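Local coordinates for protein Hcp1 family type VI secretion system effector (PDB 5XHH) that probably assembles into hexameric rings that stack as the inner tube of the type VI secretion system, by which effectors are delivered to target cells, at residues A[133-138]-A[148-153]. Numbering follows the deposited sequence.
Sequences KQEYVV and TITAGY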
ATOM      1  N   LYS A 133      -7.115   8.003   0.970  1.00 22.95           N
ATOM      2  CA  LYS A 133      -8.304   8.224   1.783  1.00 25.97           C
ATOM      3  C   LYS A 133      -8.384   7.102   2.797  1.00 29.15           C
ATOM      4  O   LYS A 133      -8.385   5.926   2.420  1.00 28.07           O
ATOM      5  CB  LYS A 133      -9.569   8.264   0.927  1.00 27.15           C
ATOM      6  CG  LYS A 133     -10.827   8.126   1.746  1.00 35.72           C
ATOM      7  CD  LYS A 133     -12.050   8.594   0.980  1.00 42.72           C
ATOM      8  CE  LYS A 133     -12.578   9.908   1.556  1.00 48.46           C
ATOM      9  NZ  LYS A 133     -13.927  10.300   1.024  1.00 48.38           N
ATOM     10  N   GLN A 134      -8.451   7.444   4.074  1.00 25.87           N
ATOM     11  CA  GLN A 134      -8.530   6.422   5.101  1.00 24.82           C
ATOM     12  C   GLN A 134      -9.914   6.420   5.732  1.00 24.28           C
ATOM     13  O   GLN A 134     -10.536   7.473   5.899  1.00 29.70           O
ATOM     14  CB  GLN A 134      -7.423   6.607   6.153  1.00 28.90           C
ATOM     15  CG  GLN A 134      -7.681   7.556   7.283  1.00 27.00           C
ATOM     16  CD  GLN A 134      -6.498   7.608   8.276  1.00 27.24           C
ATOM     17  OE1 GLN A 134      -6.539   7.003   9.351  1.00 25.40           O
ATOM     18  NE2 GLN A 134      -5.459   8.337   7.914  1.00 23.17           N
ATOM     19  N   GLU A 135     -10.379   5.214   6.053  1.00 26.91           N
ATOM     20  CA  GLU A 135     -11.622   4.944   6.754  1.00 27.43           C
ATOM     21  C   GLU A 135     -11.321   4.070   7.958  1.00 26.90           C
ATOM     22  O   GLU A 135     -10.695   3.016   7.825  1.00 27.40           O
ATOM     23  CB  GLU A 135     -12.628   4.225   5.844  1.00 28.34           C
ATOM     24  CG  GLU A 135     -13.000   5.021   4.607  1.00 30.41           C
ATOM     25  CD  GLU A 135     -13.795   4.196   3.607  1.00 40.54           C
ATOM     26  OE1 GLU A 135     -13.313   4.029   2.467  1.00 39.33           O
ATOM     27  OE2 GLU A 135     -14.882   3.699   3.976  1.00 40.41           O
ATOM     28  N   TYR A 136     -11.770   4.509   9.123  1.00 29.22           N
ATOM     29  CA  TYR A 136     -11.653   3.778  10.371  1.00 29.49           C
ATOM     30  C   TYR A 136     -13.057   3.481  10.876  1.00 30.73           C
ATOM     31  O   TYR A 136     -13.917   4.361  10.864  1.00 31.89           O
ATOM     32  CB  TYR A 136     -10.866   4.603  11.413  1.00 27.21           C
ATOM     33  CG  TYR A 136     -10.727   3.908  12.752  1.00 29.18           C
ATOM     34  CD1 TYR A 136      -9.650   3.064  13.010  1.00 28.89           C
ATOM     35  CD2 TYR A 136     -11.674   4.091  13.756  1.00 29.77           C
ATOM     36  CE1 TYR A 136      -9.535   2.412  14.224  1.00 30.29           C
ATOM     37  CE2 TYR A 136     -11.565   3.443  14.968  1.00 30.98           C
ATOM     38  CZ  TYR A 136     -10.491   2.614  15.201  1.00 30.19           C
ATOM     39  OH  TYR A 136     -10.366   1.974  16.407  1.00 31.69           O
ATOM     40  N   VAL A 137     -13.291   2.256  11.337  1.00 32.11           N
ATOM     41  CA  VAL A 137     -14.596   1.855  11.861  1.00 37.14           C
ATOM     42  C   VAL A 137     -14.476   1.623  13.364  1.00 38.82           C
ATOM     43  O   VAL A 137     -13.905   0.619  13.808  1.00 44.86           O
ATOM     44  CB  VAL A 137     -15.136   0.602  11.170  1.00 38.06           C
ATOM     45  CG1 VAL A 137     -16.458   0.200  11.816  1.00 39.30           C
ATOM     46  CG2 VAL A 137     -15.285   0.829   9.663  1.00 36.67           C
ATOM     47  N   VAL A 138     -15.035   2.532  14.158  1.00 42.00           N
ATOM     48  CA  VAL A 138     -15.043   2.341  15.603  1.00 44.20           C
ATOM     49  C   VAL A 138     -16.026   1.230  15.955  1.00 48.64           C
ATOM     50  O   VAL A 138     -17.070   1.075  15.307  1.00 48.03           O
ATOM     51  CB  VAL A 138     -15.380   3.669  16.306  1.00 50.11           C
ATOM     52  CG1 VAL A 138     -16.685   4.236  15.771  1.00 53.70           C
ATOM     53  CG2 VAL A 138     -15.434   3.495  17.821  1.00 52.76           C
ATOM     54  N   THR A 148     -18.146   5.188  10.939  1.00 47.68           N
ATOM     55  CA  THR A 148     -16.857   5.314  10.265  1.00 43.53           C
ATOM     56  C   THR A 148     -16.387   6.762  10.227  1.00 41.26           C
ATOM     57  O   THR A 148     -17.132   7.654   9.813  1.00 40.53           O
ATOM     58  CB  THR A 148     -16.908   4.765   8.833  1.00 43.48           C
ATOM     59  OG1 THR A 148     -17.360   5.791   7.942  1.00 53.28           O
ATOM     60  CG2 THR A 148     -17.841   3.566   8.741  1.00 43.90           C
ATOM     61  N   ILE A 149     -15.136   6.975  10.631  1.00 38.18           N
ATOM     62  CA  ILE A 149     -14.434   8.244  10.476  1.00 34.93           C
ATOM     63  C   ILE A 149     -13.599   8.151   9.207  1.00 34.66           C
ATOM     64  O   ILE A 149     -12.918   7.145   8.985  1.00 30.72           O
ATOM     65  CB  ILE A 149     -13.548   8.535  11.700  1.00 34.92           C
ATOM     66  CG1 ILE A 149     -14.313   8.235  12.988  1.00 38.15           C
ATOM     67  CG2 ILE A 149     -13.038   9.961  11.688  1.00 28.80           C
ATOM     68  CD1 ILE A 149     -15.575   9.027  13.125  1.00 40.42           C
ATOM     69  N   THR A 150     -13.649   9.183   8.373  1.00 29.05           N
ATOM     70  CA  THR A 150     -12.967   9.149   7.091  1.00 30.97           C
ATOM     71  C   THR A 150     -12.278  10.480   6.844  1.00 31.12           C
ATOM     72  O   THR A 150     -12.762  11.536   7.258  1.00 33.90           O
ATOM     73  CB  THR A 150     -13.936   8.858   5.925  1.00 36.79           C
ATOM     74  OG1 THR A 150     -14.697   7.680   6.201  1.00 38.38           O
ATOM     75  CG2 THR A 150     -13.166   8.614   4.663  1.00 35.22           C
ATOM     76  N   ALA A 151     -11.149  10.421   6.152  1.00 26.46           N
ATOM     77  CA  ALA A 151     -10.454  11.632   5.754  1.00 23.45           C
ATOM     78  C   ALA A 151      -9.521  11.275   4.610  1.00 31.08           C
ATOM     79  O   ALA A 151      -8.941  10.193   4.595  1.00 28.42           O
ATOM     80  CB  ALA A 151      -9.656  12.233   6.913  1.00 27.97           C
ATOM     81  N   GLY A 152      -9.378  12.182   3.662  1.00 29.34           N
ATOM     82  CA  GLY A 152      -8.555  11.897   2.509  1.00 27.12           C
ATOM     83  C   GLY A 152      -7.979  13.170   1.950  1.00 27.34           C
ATOM     84  O   GLY A 152      -8.487  14.268   2.198  1.00 28.80           O
ATOM     85  N   TYR A 153      -6.910  13.008   1.174  1.00 28.52           N
ATOM     86  CA  TYR A 153      -6.268  14.160   0.572  1.00 30.05           C
ATOM     87  C   TYR A 153      -5.614  13.758  -0.743  1.00 32.19           C
ATOM     88  O   TYR A 153      -5.072  12.646  -0.894  1.00 27.32           O
ATOM     89  CB  TYR A 153      -5.240  14.776   1.538  1.00 30.34           C
ATOM     90  CG  TYR A 153      -4.773  16.183   1.213  1.00 31.80           C
ATOM     91  CD1 TYR A 153      -5.507  17.299   1.619  1.00 33.60           C
ATOM     92  CD2 TYR A 153      -3.581  16.399   0.539  1.00 32.30           C
ATOM     93  CE1 TYR A 153      -5.067  18.591   1.339  1.00 35.12           C
ATOM     94  CE2 TYR A 153      -3.135  17.682   0.259  1.00 35.02           C
ATOM     95  CZ  TYR A 153      -3.880  18.773   0.663  1.00 38.19           C
ATOM     96  OH  TYR A 153      -3.426  20.048   0.385  1.00 47.17           O
TER
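Thr150 sits between Lys133 and Glu135 on one face of an antiparallel beta hairpin, and here the side chains pack most closely. With OG1 beside the backbone N (chi1 -52°), Thr150 CG2 is anti to that N and lies 3.1 Å from Gln134 O. Lys133 runs obliquely across this methyl, and CE comes to 3.4 Å from Thr150 CG2, a tight carbon pair. Glu135 points the same way as Thr150, and its CG lies beside both branches, 3.5 Å from Thr150 OG1. Directly across from Lys133 is Gly152, in a non-hydrogen-bonded pair with the two CA atoms 3.8 Å apart. Further along, Val137 CG2 meets Thr148 CG2 more loosely at 3.9 Å. Thr148 and Thr150 are still open to solvent.

The face carrying Gln134, Tyr136, Ile149 and Ala151 is slack. Its closest side-chain approach is Gln134 CG to Ala151 O, 4.0 Å. The Tyr136 side chain turns away from strand 148-154 and touches Tyr96, while Gln134 leans on Tyr99.

Two pairs of backbone hydrogen bonds join the strands. Gln134 N reaches Ala151 O at 2.8 Å, and Ala151 N returns to Gln134 O. Tyr136 N to Ile149 O is nearly straight (172°), whereas Ile149 N to Tyr136 O is more bent (146°). The hairpin continues the antiparallel sheet of the Hcp beta barrel, between strands 97-102 and 159-160. Four backbone bonds thus hold a largely polar, solvent-facing pair with few apolar side-chain contacts.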